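Local coordinates for protein fructose-bisphosphate aldolase (PDB 4TR9) that belongs to the class I aldolase family, folds as a TIM barrel and assembles from four copies of its chain, at residues A16-A19 and E20-T24; K73-G76 and K77-G81; A82-E86 and E87-Q91; N101-N105 and E106-P110; N227-L231 and E232-L236. All blocks are in the same frame, centred on the assembly; numbering follows the deposited sequence.

Contact 1 (A16-A19 and E20-T24); sequences ADVA and EELAT
Val18 and Leu22 touch one turn apart on a helix. Their side chains lie side by side and point the same way, with Val18 CG1 3.7 Å from Leu22 CD1. CG1 of Val18 stands anti to the backbone N (chi1 168°). Leu22 has its CG anti to the carbonyl carbon instead, which lays the branch back over the preceding turn. Leu22 CG therefore also packs on Val18 O, at 3.2 Å. That carbonyl accepts Leu22 N at 3.1 Å. Glu20 CB sits close to Ala16 O, whose partner is Glu20 N at 2.9 Å. All this is the i to i+4 pattern of the first turns of helix 16-29, which precedes the first barrel strand and packs one face inward. The series continues with Glu21 N to Asp17 O and with Ala23 N to Ala19 O. One turn on, Glu20 O accepts both Thr24 N and Thr24 OG1, from opposite faces of its plane, so the hydroxyl is tied back to the helix. The extended chain of Glu21 carries OE2 to a hydrogen bond with Tyr144 OH. Ala19 and Leu22 both pack on Leu14, and Ala19 also meets Leu230.

Contact 2 (K73-G76 and K77-G81); sequences KGLG and KFISG
Leu75 O accepts two backbone N-H groups as the chain turns from the loop after helix 59-70 into strand 79-84, Ile79 N at 2.9 Å nearly in line with the C=O bond and Phe78 N at 3.2 Å from above the carbonyl plane.

The side chains of Leu75 and Ile79 close over this turn and meet at a slant. Leu75 CD1 meets Ile79 CG1 at 3.7 Å. The CG of Leu75 is anti to the backbone N (chi1 -173°), which brings the branch round to Ile79. Ile79 CB also rests against Leu75 O, at 3.4 Å. Leu75 is covered further by Ile108 and by Leu334 of helix 327-346. Phe78 turns its ring to that helix too, touching Ala338, Glu339 and Ser342. One face of the ring takes CB of its neighbour Lys77, 4.1 Å above the plane and over its centre.

Gly76 CA adds a CA-H...O contact of 3.6 Å to Ile79 O. Gly74 has a positive phi of 103°, where a CB would be jammed against the carbonyl O of Lys73. Gly74 N and Gly76 N both bond to the carboxylate of Glu106. The turn thus pairs a doubly accepting carbonyl with two N-H groups held by one acidic side chain. These bonds probably help to hold the backbone in this turn, with Leu75 and Ile79 packed together on its apolar side.

Contact 3 (A82-E86 and E87-Q91); sequences AILFE and ETLFQ
Leu84 and Leu89 make the apolar part of this contact. Their side chains cross at about a right angle, with CD1 of Leu84 4.0 Å from CD1 of Leu89. Leu103 and Phe70 extend the patch around Leu84.

Phe85 has CG anti to the backbone N (chi1 -169°). In this pose its ring edge meets Glu87 CB in plane, with CD2 to CB at 4.0 Å. The ring and carboxylate planes are 86° apart, and Glu87 OE2 turns to a salt bridge with Arg62. Phe90 brings its ring edge to Glu86 O, with CD2 3.2 Å from that oxygen. Leu89 CG covers one face of the Phe90 ring, toward its rim.

These residues form the C-terminal end of strand 79-84 and the short, weakly bonded helix 86-89 after it. In TIM barrels the active site lies at the C-terminal ends of the strands. The Phe85 side chain is about 7 Å from the bound N'-[(E)-(2,4-dichlorophenyl)methylidene]-3,4-dihydroxybenzohydrazide.

Among the polar contacts, Leu89 N bonds to Phe85 O at 3.2 Å. A water accepts from Phe85 N at 2.6 Å. It is also hydrogen-bonded to Thr88 OG1, at 2.8 Å, and so joins the strand end to the helix.

Contact 4 (N101-N105 and E106-P110); sequences NLLHN and ENIIP
Leu103 and Ile108 cross obliquely where helix 99-105 turns into strand 109-113 of the TIM barrel. Leu103 CD2 meets Ile108 CG2 at 3.7 Å. CB of Leu103 rests on Ile108 O. A chi1 of -61° puts CG of Leu103 beside the backbone N, and its two methyls meet Ile108 and Pro110. While CD2 takes Ile108, CD1 of Leu103 reaches Pro110 CA at 4.0 Å. Phe70 also packs on Leu103, and Ala82 on Ile108. The His104 ring and Pro110 cross at about a right angle. Pro110 CG lies 3.8 Å from His104 NE2, a van der Waals contact. Glu106 is bent at chi2, toward the 73-76 loop. Asn107 N makes a weak bond of 3.4 Å to His104 O. The turn is tied chiefly at Leu103 O, which Glu106 N and Ile108 N reach from opposite faces of its plane. Ile108 N stands 2.7 Å from Leu103 O, and Glu106 N at 3.2 Å lies well above the carbonyl plane.

Contact 5 (N227-L231 and E232-L236); sequences NGVLL and EGALL
The loop between helix 206-226 and barrel strand 235-236 folds into a compact turn, in which Leu230 and Glu232 meet. Their side chains cross at about a right angle. Leu230 CD1 is 3.3 Å from Glu232 OE1, so a methyl lies against the carboxylate oxygen. Glu232 is bent at chi2 (86°), which folds the carboxylate back over Leu230. A water then bridges the turn. It donates to Glu232 OE1 at 2.8 Å and accepts from Leu231 N at 2.8 Å. The other oxygen, OE2, forms a salt bridge with Arg266 of the third subunit. That partner also packs on Leu230 and Leu231, so the turn is part of a subunit interface.

Two backbone bonds close the turn. Gly233 N reaches Leu230 O at 3.1 Å and Ala234 N reaches Leu231 O at 3.3 Å. Leu230 O has a second donor in Gln186 NE2. Val229 CG1 touches Ala234 CB at 4.3 Å.

Just past helix 206-226, Gly228 (phi 74°) is the C-prime residue of a Schellman motif. The loop is one of the helix-to-strand links of a TIM barrel, here begun by that motif.

Overall arrangement
The five contacts follow in series along the chain. Contacts 2, 3 and 4 form one cluster. Contacts 2 and 3 share strand 79-84, about 17 Å apart between centres. Contact 4 leads into the neighbouring strand 109-113, its centre about 9 Å from that of contact 2 and 12 Å from that of contact 3. Backbone bonds Ser80 to Ile109 and Ala82 to Ile109 join them. Contact 5 reaches the same parallel sheet through strand 235-236, and its centre is about 23 to 25 Å from theirs. Contact 1, on helix 16-29, packs against contact 5, with centres about 11 Å apart. Together they sample the barrel wall, the N-terminal helix packed on it and a subunit interface.

Contact 1 (A16-A19 and E20-T24)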
loop_
_atom_site.group_PDB
_atom_site.type_symbol
_atom_site.label_atom_id
_atom_site.label_comp_id
_atom_site.label_asym_id
_atom_site.label_seq_id
_atom_site.Cartn_x
_atom_site.Cartn_y
_atom_site.Cartn_z
ATOM N N ALA A 16 -25.155 -7.510 14.288
ATOM C CA ALA A 16 -25.824 -8.622 13.616
ATOM C C ALA A 16 -27.101 -8.200 12.897
ATOM O O ALA A 16 -27.333 -8.590 11.755
ATOM C CB ALA A 16 -26.128 -9.727 14.616
ATOM N N ASP A 17 -27.924 -7.400 13.568
ATOM C CA ASP A 17 -29.183 -6.936 12.994
ATOM C C ASP A 17 -28.970 -6.087 11.745
ATOM O O ASP A 17 -29.665 -6.258 10.743
ATOM C CB ASP A 17 -29.975 -6.141 14.032
ATOM C CG ASP A 17 -29.107 -5.170 14.809
ATOM O OD1 ASP A 17 -27.935 -5.506 15.083
ATOM O OD2 ASP A 17 -29.595 -4.070 15.144
ATOM N N VAL A 18 -28.009 -5.171 11.812
ATOM C CA VAL A 18 -27.715 -4.289 10.689
ATOM C C VAL A 18 -27.179 -5.074 9.498
ATOM O O VAL A 18 -27.672 -4.933 8.380
ATOM C CB VAL A 18 -26.700 -3.197 11.080
ATOM C CG1 VAL A 18 -26.188 -2.478 9.844
ATOM C CG2 VAL A 18 -27.332 -2.212 12.051
ATOM N N ALA A 19 -26.175 -5.909 9.748
ATOM C CA ALA A 19 -25.567 -6.720 8.698
ATOM C C ALA A 19 -26.576 -7.676 8.069
ATOM O O ALA A 19 -26.474 -8.012 6.889
ATOM C CB ALA A 19 -24.383 -7.495 9.252
ATOM N N GLU A 20 -27.550 -8.108 8.862
ATOM C CA GLU A 20 -28.567 -9.040 8.387
ATOM C C GLU A 20 -29.523 -8.360 7.412
ATOM O O GLU A 20 -29.868 -8.924 6.374
ATOM C CB GLU A 20 -29.342 -9.628 9.567
ATOM C CG GLU A 20 -30.227 -10.807 9.212
ATOM C CD GLU A 20 -30.776 -11.508 10.439
ATOM O OE1 GLU A 20 -30.419 -11.107 11.567
ATOM O OE2 GLU A 20 -31.564 -12.464 10.275
ATOM N N GLU A 21 -29.942 -7.144 7.750
ATOM C CA GLU A 21 -30.856 -6.384 6.905
ATOM C C GLU A 21 -30.198 -5.989 5.587
ATOM O O GLU A 21 -30.826 -6.036 4.528
ATOM C CB GLU A 21 -31.349 -5.134 7.640
ATOM C CG GLU A 21 -32.350 -4.303 6.849
ATOM C CD GLU A 21 -32.743 -3.022 7.563
ATOM O OE1 GLU A 21 -32.134 -2.710 8.607
ATOM O OE2 GLU A 21 -33.661 -2.326 7.078
ATOM N N LEU A 22 -28.930 -5.599 5.660
ATOM C CA LEU A 22 -28.185 -5.170 4.482
ATOM C C LEU A 22 -28.011 -6.307 3.481
ATOM O O LEU A 22 -28.056 -6.089 2.269
ATOM C CB LEU A 22 -26.819 -4.619 4.891
ATOM C CG LEU A 22 -26.844 -3.359 5.757
ATOM C CD1 LEU A 22 -25.451 -3.027 6.268
ATOM C CD2 LEU A 22 -27.435 -2.185 4.989
ATOM N N ALA A 23 -27.813 -7.516 3.994
ATOM C CA ALA A 23 -27.647 -8.692 3.148
ATOM C C ALA A 23 -28.950 -9.043 2.438
ATOM O O ALA A 23 -28.942 -9.493 1.291
ATOM C CB ALA A 23 -27.158 -9.871 3.971
ATOM N N THR A 24 -30.068 -8.835 3.128
ATOM C CA THR A 24 -31.384 -9.110 2.564
ATOM C C THR A 24 -31.707 -8.149 1.426
ATOM O O THR A 24 -32.130 -8.569 0.348
ATOM C CB THR A 24 -32.490 -9.016 3.636
ATOM O OG1 THR A 24 -32.282 -10.024 4.633
ATOM C CG2 THR A 24 -33.862 -9.209 3.007
#

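Contact 2 (K73-G76 and K77-G81)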
loop_
_atom_site.group_PDB
_atom_site.type_symbol
_atom_site.label_atom_id
_atom_site.label_comp_id
_atom_site.label_asym_id
_atom_site.label_seq_id
_atom_site.Cartn_x
_atom_site.Cartn_y
_atom_site.Cartn_z
ATOM N N LYS A 73 -47.864 0.794 -13.726
ATOM C CA LYS A 73 -48.451 -0.431 -13.196
ATOM C C LYS A 73 -47.811 -1.667 -13.820
ATOM O O LYS A 73 -47.928 -1.900 -15.023
ATOM C CB LYS A 73 -49.965 -0.442 -13.431
ATOM C CG LYS A 73 -50.718 0.622 -12.644
ATOM C CD LYS A 73 -52.208 0.606 -12.959
ATOM C CE LYS A 73 -52.493 1.140 -14.355
ATOM N NZ LYS A 73 -52.143 2.583 -14.485
ATOM N N GLY A 74 -47.127 -2.453 -12.993
ATOM C CA GLY A 74 -46.498 -3.679 -13.448
ATOM C C GLY A 74 -44.997 -3.556 -13.620
ATOM O O GLY A 74 -44.347 -4.464 -14.138
ATOM N N LEU A 75 -44.444 -2.430 -13.179
ATOM C CA LEU A 75 -43.013 -2.175 -13.305
ATOM C C LEU A 75 -42.206 -3.049 -12.350
ATOM O O LEU A 75 -41.037 -3.346 -12.600
ATOM C CB LEU A 75 -42.710 -0.697 -13.046
ATOM C CG LEU A 75 -41.271 -0.240 -13.296
ATOM C CD1 LEU A 75 -40.916 -0.371 -14.770
ATOM C CD2 LEU A 75 -41.060 1.186 -12.812
ATOM N N GLY A 76 -42.840 -3.463 -11.257
ATOM C CA GLY A 76 -42.172 -4.240 -10.228
ATOM C C GLY A 76 -41.762 -5.633 -10.664
ATOM O O GLY A 76 -40.976 -6.296 -9.987
ATOM N N LYS A 77 -42.297 -6.081 -11.795
ATOM C CA LYS A 77 -41.969 -7.400 -12.320
ATOM C C LYS A 77 -40.546 -7.432 -12.869
ATOM O O LYS A 77 -39.893 -8.476 -12.864
ATOM C CB LYS A 77 -42.967 -7.805 -13.408
ATOM C CG LYS A 77 -42.791 -9.229 -13.916
ATOM C CD LYS A 77 -43.839 -9.585 -14.958
ATOM C CE LYS A 77 -43.663 -11.013 -15.449
ATOM N NZ LYS A 77 -44.684 -11.384 -16.466
ATOM N N PHE A 78 -40.064 -6.282 -13.329
ATOM C CA PHE A 78 -38.742 -6.205 -13.942
ATOM C C PHE A 78 -37.788 -5.304 -13.161
ATOM O O PHE A 78 -36.573 -5.365 -13.347
ATOM C CB PHE A 78 -38.855 -5.708 -15.383
ATOM C CG PHE A 78 -39.937 -6.385 -16.174
ATOM C CD1 PHE A 78 -39.837 -7.724 -16.506
ATOM C CD2 PHE A 78 -41.053 -5.678 -16.589
ATOM C CE1 PHE A 78 -40.831 -8.350 -17.233
ATOM C CE2 PHE A 78 -42.051 -6.297 -17.318
ATOM C CZ PHE A 78 -41.939 -7.634 -17.639
ATOM N N ILE A 79 -38.342 -4.468 -12.288
ATOM C CA ILE A 79 -37.531 -3.540 -11.507
ATOM C C ILE A 79 -37.603 -3.849 -10.015
ATOM O O ILE A 79 -38.685 -3.888 -9.428
ATOM C CB ILE A 79 -37.965 -2.082 -11.742
ATOM C CG1 ILE A 79 -37.807 -1.715 -13.219
ATOM C CG2 ILE A 79 -37.155 -1.137 -10.870
ATOM C CD1 ILE A 79 -36.392 -1.867 -13.735
ATOM N N SER A 80 -36.440 -4.071 -9.408
ATOM C CA SER A 80 -36.364 -4.382 -7.986
ATOM C C SER A 80 -36.197 -3.116 -7.157
ATOM O O SER A 80 -36.696 -3.023 -6.035
ATOM C CB SER A 80 -35.209 -5.343 -7.707
ATOM O OG SER A 80 -33.963 -4.746 -8.029
ATOM N N GLY A 81 -35.488 -2.142 -7.716
ATOM C CA GLY A 81 -35.229 -0.898 -7.021
ATOM C C GLY A 81 -35.057 0.277 -7.959
ATOM O O GLY A 81 -34.684 0.111 -9.120
#

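Contact 3 (A82-E86 and E87-Q91)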
loop_
_atom_site.group_PDB
_atom_site.type_symbol
_atom_site.label_atom_id
_atom_site.label_comp_id
_atom_site.label_asym_id
_atom_site.label_seq_id
_atom_site.Cartn_x
_atom_site.Cartn_y
_atom_site.Cartn_z
ATOM N N ALA A 82 -35.333 1.473 -7.452
ATOM C CA ALA A 82 -35.184 2.693 -8.236
ATOM C C ALA A 82 -34.400 3.741 -7.457
ATOM O O ALA A 82 -34.758 4.089 -6.332
ATOM C CB ALA A 82 -36.546 3.236 -8.640
ATOM N N ILE A 83 -33.327 4.239 -8.061
ATOM C CA ILE A 83 -32.484 5.241 -7.422
ATOM C C ILE A 83 -33.050 6.636 -7.650
ATOM O O ILE A 83 -33.313 7.026 -8.786
ATOM C CB ILE A 83 -31.040 5.183 -7.948
ATOM C CG1 ILE A 83 -30.562 3.732 -8.039
ATOM C CG2 ILE A 83 -30.118 6.007 -7.061
ATOM C CD1 ILE A 83 -29.175 3.581 -8.622
ATOM N N LEU A 84 -33.235 7.384 -6.567
ATOM C CA LEU A 84 -33.833 8.711 -6.657
ATOM C C LEU A 84 -32.824 9.816 -6.378
ATOM O O LEU A 84 -31.793 9.588 -5.743
ATOM C CB LEU A 84 -35.003 8.843 -5.677
ATOM C CG LEU A 84 -35.984 7.678 -5.541
ATOM C CD1 LEU A 84 -37.118 8.047 -4.594
ATOM C CD2 LEU A 84 -36.526 7.265 -6.892
ATOM N N PHE A 85 -33.127 11.015 -6.862
ATOM C CA PHE A 85 -32.391 12.208 -6.473
ATOM C C PHE A 85 -32.992 12.715 -5.167
ATOM O O PHE A 85 -34.107 12.328 -4.811
ATOM C CB PHE A 85 -32.456 13.276 -7.568
ATOM C CG PHE A 85 -31.518 14.431 -7.353
ATOM C CD1 PHE A 85 -30.162 14.295 -7.599
ATOM C CD2 PHE A 85 -31.994 15.656 -6.914
ATOM C CE1 PHE A 85 -29.296 15.355 -7.405
ATOM C CE2 PHE A 85 -31.133 16.722 -6.718
ATOM C CZ PHE A 85 -29.783 16.570 -6.964
ATOM N N GLU A 86 -32.258 13.565 -4.454
ATOM C CA GLU A 86 -32.706 14.072 -3.159
ATOM C C GLU A 86 -34.082 14.734 -3.239
ATOM O O GLU A 86 -34.929 14.527 -2.371
ATOM C CB GLU A 86 -31.688 15.066 -2.593
ATOM C CG GLU A 86 -32.088 15.656 -1.250
ATOM C CD GLU A 86 -31.088 16.670 -0.733
ATOM O OE1 GLU A 86 -29.992 16.780 -1.321
ATOM O OE2 GLU A 86 -31.399 17.361 0.261
ATOM N N GLU A 87 -34.293 15.524 -4.287
ATOM C CA GLU A 87 -35.563 16.213 -4.496
ATOM C C GLU A 87 -36.730 15.241 -4.642
ATOM O O GLU A 87 -37.773 15.411 -4.011
ATOM C CB GLU A 87 -35.478 17.106 -5.734
ATOM C CG GLU A 87 -36.824 17.582 -6.254
ATOM C CD GLU A 87 -36.722 18.225 -7.623
ATOM O OE1 GLU A 87 -35.633 18.733 -7.964
ATOM O OE2 GLU A 87 -37.728 18.215 -8.362
ATOM N N THR A 88 -36.541 14.224 -5.476
ATOM C CA THR A 88 -37.595 13.262 -5.783
ATOM C C THR A 88 -38.027 12.469 -4.551
ATOM O O THR A 88 -39.202 12.131 -4.401
ATOM C CB THR A 88 -37.144 12.279 -6.884
ATOM O OG1 THR A 88 -36.653 13.014 -8.011
ATOM C CG2 THR A 88 -38.300 11.395 -7.326
ATOM N N LEU A 89 -37.073 12.186 -3.670
ATOM C CA LEU A 89 -37.336 11.406 -2.464
ATOM C C LEU A 89 -38.386 12.063 -1.569
ATOM O O LEU A 89 -39.206 11.379 -0.956
ATOM C CB LEU A 89 -36.039 11.192 -1.680
ATOM C CG LEU A 89 -36.138 10.363 -0.399
ATOM C CD1 LEU A 89 -36.646 8.964 -0.705
ATOM C CD2 LEU A 89 -34.792 10.304 0.305
ATOM N N PHE A 90 -38.362 13.391 -1.503
ATOM C CA PHE A 90 -39.309 14.132 -0.676
ATOM C C PHE A 90 -40.335 14.868 -1.530
ATOM O O PHE A 90 -40.762 15.972 -1.185
ATOM C CB PHE A 90 -38.573 15.133 0.220
ATOM C CG PHE A 90 -37.496 14.518 1.064
ATOM C CD1 PHE A 90 -37.781 14.027 2.326
ATOM C CD2 PHE A 90 -36.193 14.440 0.598
ATOM C CE1 PHE A 90 -36.790 13.464 3.107
ATOM C CE2 PHE A 90 -35.197 13.877 1.373
ATOM C CZ PHE A 90 -35.496 13.388 2.629
ATOM N N GLN A 91 -40.735 14.257 -2.639
ATOM C CA GLN A 91 -41.626 14.916 -3.588
ATOM C C GLN A 91 -42.955 14.179 -3.739
ATOM O O GLN A 91 -43.032 12.968 -3.535
ATOM C CB GLN A 91 -40.938 15.045 -4.949
ATOM C CG GLN A 91 -41.528 16.114 -5.854
ATOM C CD GLN A 91 -40.751 16.271 -7.145
ATOM O OE1 GLN A 91 -40.123 15.327 -7.625
ATOM N NE2 GLN A 91 -40.787 17.471 -7.713
HETATM O O HOH W 1 -34.734 11.104 -8.845
#

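Contact 4 (N101-N105 and E106-P110)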
loop_
_atom_site.group_PDB
_atom_site.type_symbol
_atom_site.label_atom_id
_atom_site.label_comp_id
_atom_site.label_asym_id
_atom_site.label_seq_id
_atom_site.Cartn_x
_atom_site.Cartn_y
_atom_site.Cartn_z
ATOM N N ASN A 101 -44.234 6.275 -2.092
ATOM C CA ASN A 101 -45.381 5.380 -1.982
ATOM C C ASN A 101 -45.708 4.681 -3.299
ATOM O O ASN A 101 -46.236 3.569 -3.302
ATOM C CB ASN A 101 -46.606 6.145 -1.480
ATOM C CG ASN A 101 -46.476 6.563 -0.029
ATOM O OD1 ASN A 101 -45.683 5.995 0.723
ATOM N ND2 ASN A 101 -47.261 7.553 0.375
ATOM N N LEU A 102 -45.395 5.334 -4.414
ATOM C CA LEU A 102 -45.595 4.733 -5.728
ATOM C C LEU A 102 -44.689 3.518 -5.903
ATOM O O LEU A 102 -45.057 2.544 -6.559
ATOM C CB LEU A 102 -45.328 5.751 -6.838
ATOM C CG LEU A 102 -46.228 6.987 -6.877
ATOM C CD1 LEU A 102 -45.846 7.890 -8.041
ATOM C CD2 LEU A 102 -47.693 6.586 -6.964
ATOM N N LEU A 103 -43.502 3.586 -5.308
ATOM C CA LEU A 103 -42.547 2.487 -5.375
ATOM C C LEU A 103 -42.935 1.366 -4.419
ATOM O O LEU A 103 -42.749 0.187 -4.722
ATOM C CB LEU A 103 -41.136 2.985 -5.057
ATOM C CG LEU A 103 -40.568 4.052 -5.995
ATOM C CD1 LEU A 103 -39.191 4.494 -5.530
ATOM C CD2 LEU A 103 -40.514 3.534 -7.424
ATOM N N HIS A 104 -43.472 1.741 -3.262
ATOM C CA HIS A 104 -43.895 0.774 -2.255
ATOM C C HIS A 104 -45.024 -0.113 -2.767
ATOM O O HIS A 104 -45.070 -1.307 -2.473
ATOM C CB HIS A 104 -44.335 1.490 -0.975
ATOM C CG HIS A 104 -43.202 2.050 -0.174
ATOM N ND1 HIS A 104 -43.395 2.835 0.942
ATOM C CD2 HIS A 104 -41.860 1.933 -0.323
ATOM C CE1 HIS A 104 -42.224 3.180 1.445
ATOM N NE2 HIS A 104 -41.275 2.646 0.695
ATOM N N ASN A 105 -45.933 0.479 -3.533
ATOM C CA ASN A 105 -47.070 -0.255 -4.073
ATOM C C ASN A 105 -46.658 -1.219 -5.180
ATOM O O ASN A 105 -47.357 -2.192 -5.460
ATOM C CB ASN A 105 -48.130 0.716 -4.596
ATOM C CG ASN A 105 -48.671 1.627 -3.511
ATOM O OD1 ASN A 105 -48.699 1.265 -2.335
ATOM N ND2 ASN A 105 -49.105 2.821 -3.901
ATOM N N GLU A 106 -45.517 -0.947 -5.803
ATOM C CA GLU A 106 -45.040 -1.772 -6.906
ATOM C C GLU A 106 -43.853 -2.646 -6.513
ATOM O O GLU A 106 -43.103 -3.097 -7.380
ATOM C CB GLU A 106 -44.661 -0.891 -8.098
ATOM C CG GLU A 106 -45.810 -0.608 -9.050
ATOM C CD GLU A 106 -46.193 -1.824 -9.874
ATOM O OE1 GLU A 106 -45.367 -2.755 -9.985
ATOM O OE2 GLU A 106 -47.320 -1.848 -10.410
ATOM N N ASN A 107 -43.692 -2.878 -5.212
ATOM C CA ASN A 107 -42.629 -3.737 -4.690
ATOM C C ASN A 107 -41.239 -3.239 -5.091
ATOM O O ASN A 107 -40.297 -4.020 -5.224
ATOM C CB ASN A 107 -42.838 -5.183 -5.162
ATOM C CG ASN A 107 -42.004 -6.187 -4.385
ATOM O OD1 ASN A 107 -41.619 -5.942 -3.241
ATOM N ND2 ASN A 107 -41.714 -7.324 -5.009
ATOM N N ILE A 108 -41.116 -1.930 -5.281
ATOM C CA ILE A 108 -39.850 -1.337 -5.697
ATOM C C ILE A 108 -39.151 -0.645 -4.529
ATOM O O ILE A 108 -39.736 0.206 -3.858
ATOM C CB ILE A 108 -40.048 -0.329 -6.844
ATOM C CG1 ILE A 108 -40.704 -1.013 -8.045
ATOM C CG2 ILE A 108 -38.718 0.289 -7.248
ATOM C CD1 ILE A 108 -40.922 -0.097 -9.229
ATOM N N ILE A 109 -37.898 -1.020 -4.294
ATOM C CA ILE A 109 -37.114 -0.462 -3.200
ATOM C C ILE A 109 -36.541 0.907 -3.559
ATOM O O ILE A 109 -35.822 1.042 -4.547
ATOM C CB ILE A 109 -35.957 -1.397 -2.808
ATOM C CG1 ILE A 109 -36.488 -2.788 -2.458
ATOM C CG2 ILE A 109 -35.172 -0.818 -1.646
ATOM C CD1 ILE A 109 -35.400 -3.784 -2.126
ATOM N N PRO A 110 -36.862 1.929 -2.751
ATOM C CA PRO A 110 -36.358 3.291 -2.959
ATOM C C PRO A 110 -34.848 3.398 -2.751
ATOM O O PRO A 110 -34.317 2.878 -1.769
ATOM C CB PRO A 110 -37.108 4.110 -1.902
ATOM C CG PRO A 110 -38.297 3.279 -1.537
ATOM C CD PRO A 110 -37.829 1.865 -1.643
#

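Contact 5 (N227-L231 and E232-L236)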
loop_
_atom_site.group_PDB
_atom_site.type_symbol
_atom_site.label_atom_id
_atom_site.label_comp_id
_atom_site.label_asym_id
_atom_site.label_seq_id
_atom_site.Cartn_x
_atom_site.Cartn_y
_atom_site.Cartn_z
ATOM N N ASN A 227 -11.593 -0.848 5.015
ATOM C CA ASN A 227 -12.548 -0.060 5.782
ATOM C C ASN A 227 -13.625 -0.957 6.383
ATOM O O ASN A 227 -14.506 -0.490 7.104
ATOM C CB ASN A 227 -13.182 1.024 4.910
ATOM C CG ASN A 227 -12.195 2.106 4.511
ATOM O OD1 ASN A 227 -11.323 1.890 3.669
ATOM N ND2 ASN A 227 -12.337 3.284 5.108
ATOM N N GLY A 228 -13.548 -2.247 6.072
ATOM C CA GLY A 228 -14.431 -3.237 6.661
ATOM C C GLY A 228 -15.853 -3.231 6.139
ATOM O O GLY A 228 -16.801 -3.429 6.900
ATOM N N VAL A 229 -16.008 -3.011 4.839
ATOM C CA VAL A 229 -17.329 -3.019 4.228
ATOM C C VAL A 229 -17.809 -4.441 3.967
ATOM O O VAL A 229 -17.115 -5.236 3.333
ATOM C CB VAL A 229 -17.342 -2.220 2.913
ATOM C CG1 VAL A 229 -18.510 -2.641 2.032
ATOM C CG2 VAL A 229 -17.413 -0.744 3.218
ATOM N N LEU A 230 -18.996 -4.753 4.476
ATOM C CA LEU A 230 -19.602 -6.060 4.272
ATOM C C LEU A 230 -19.965 -6.249 2.804
ATOM O O LEU A 230 -20.865 -5.586 2.289
ATOM C CB LEU A 230 -20.843 -6.217 5.152
ATOM C CG LEU A 230 -21.461 -7.614 5.229
ATOM C CD1 LEU A 230 -20.528 -8.565 5.963
ATOM C CD2 LEU A 230 -22.822 -7.563 5.902
ATOM N N LEU A 231 -19.257 -7.151 2.133
ATOM C CA LEU A 231 -19.488 -7.400 0.714
ATOM C C LEU A 231 -20.865 -8.009 0.476
ATOM O O LEU A 231 -21.465 -7.807 -0.579
ATOM C CB LEU A 231 -18.402 -8.314 0.144
ATOM C CG LEU A 231 -16.987 -7.734 0.095
ATOM C CD1 LEU A 231 -16.010 -8.738 -0.500
ATOM C CD2 LEU A 231 -16.971 -6.436 -0.695
ATOM N N GLU A 232 -21.362 -8.748 1.463
ATOM C CA GLU A 232 -22.678 -9.371 1.366
ATOM C C GLU A 232 -23.791 -8.328 1.332
ATOM O O GLU A 232 -24.874 -8.578 0.803
ATOM C CB GLU A 232 -22.905 -10.334 2.535
ATOM C CG GLU A 232 -22.004 -11.561 2.538
ATOM C CD GLU A 232 -20.666 -11.312 3.208
ATOM O OE1 GLU A 232 -20.149 -10.178 3.121
ATOM O OE2 GLU A 232 -20.132 -12.256 3.828
ATOM N N GLY A 233 -23.521 -7.159 1.901
ATOM C CA GLY A 233 -24.506 -6.096 1.947
ATOM C C GLY A 233 -24.188 -4.953 1.005
ATOM O O GLY A 233 -24.638 -3.826 1.209
ATOM N N ALA A 234 -23.412 -5.239 -0.035
ATOM C CA ALA A 234 -23.018 -4.207 -0.985
ATOM C C ALA A 234 -23.303 -4.629 -2.422
ATOM O O ALA A 234 -23.586 -5.795 -2.694
ATOM C CB ALA A 234 -21.543 -3.872 -0.815
ATOM N N LEU A 235 -23.234 -3.666 -3.336
ATOM C CA LEU A 235 -23.394 -3.937 -4.759
ATOM C C LEU A 235 -22.326 -3.200 -5.557
ATOM O O LEU A 235 -21.797 -2.183 -5.110
ATOM C CB LEU A 235 -24.789 -3.530 -5.241
ATOM C CG LEU A 235 -25.971 -4.378 -4.764
ATOM C CD1 LEU A 235 -27.281 -3.813 -5.294
ATOM C CD2 LEU A 235 -25.804 -5.832 -5.183
ATOM N N LEU A 236 -22.012 -3.719 -6.738
ATOM C CA LEU A 236 -21.014 -3.102 -7.603
ATOM C C LEU A 236 -21.656 -2.582 -8.881
ATOM O O LEU A 236 -22.410 -3.297 -9.542
ATOM C CB LEU A 236 -19.904 -4.100 -7.939
ATOM C CG LEU A 236 -18.766 -3.603 -8.834
ATOM C CD1 LEU A 236 -18.005 -2.468 -8.166
ATOM C CD2 LEU A 236 -17.826 -4.746 -9.190
HETATM O O HOH W 2 -17.622 -9.043 3.299
#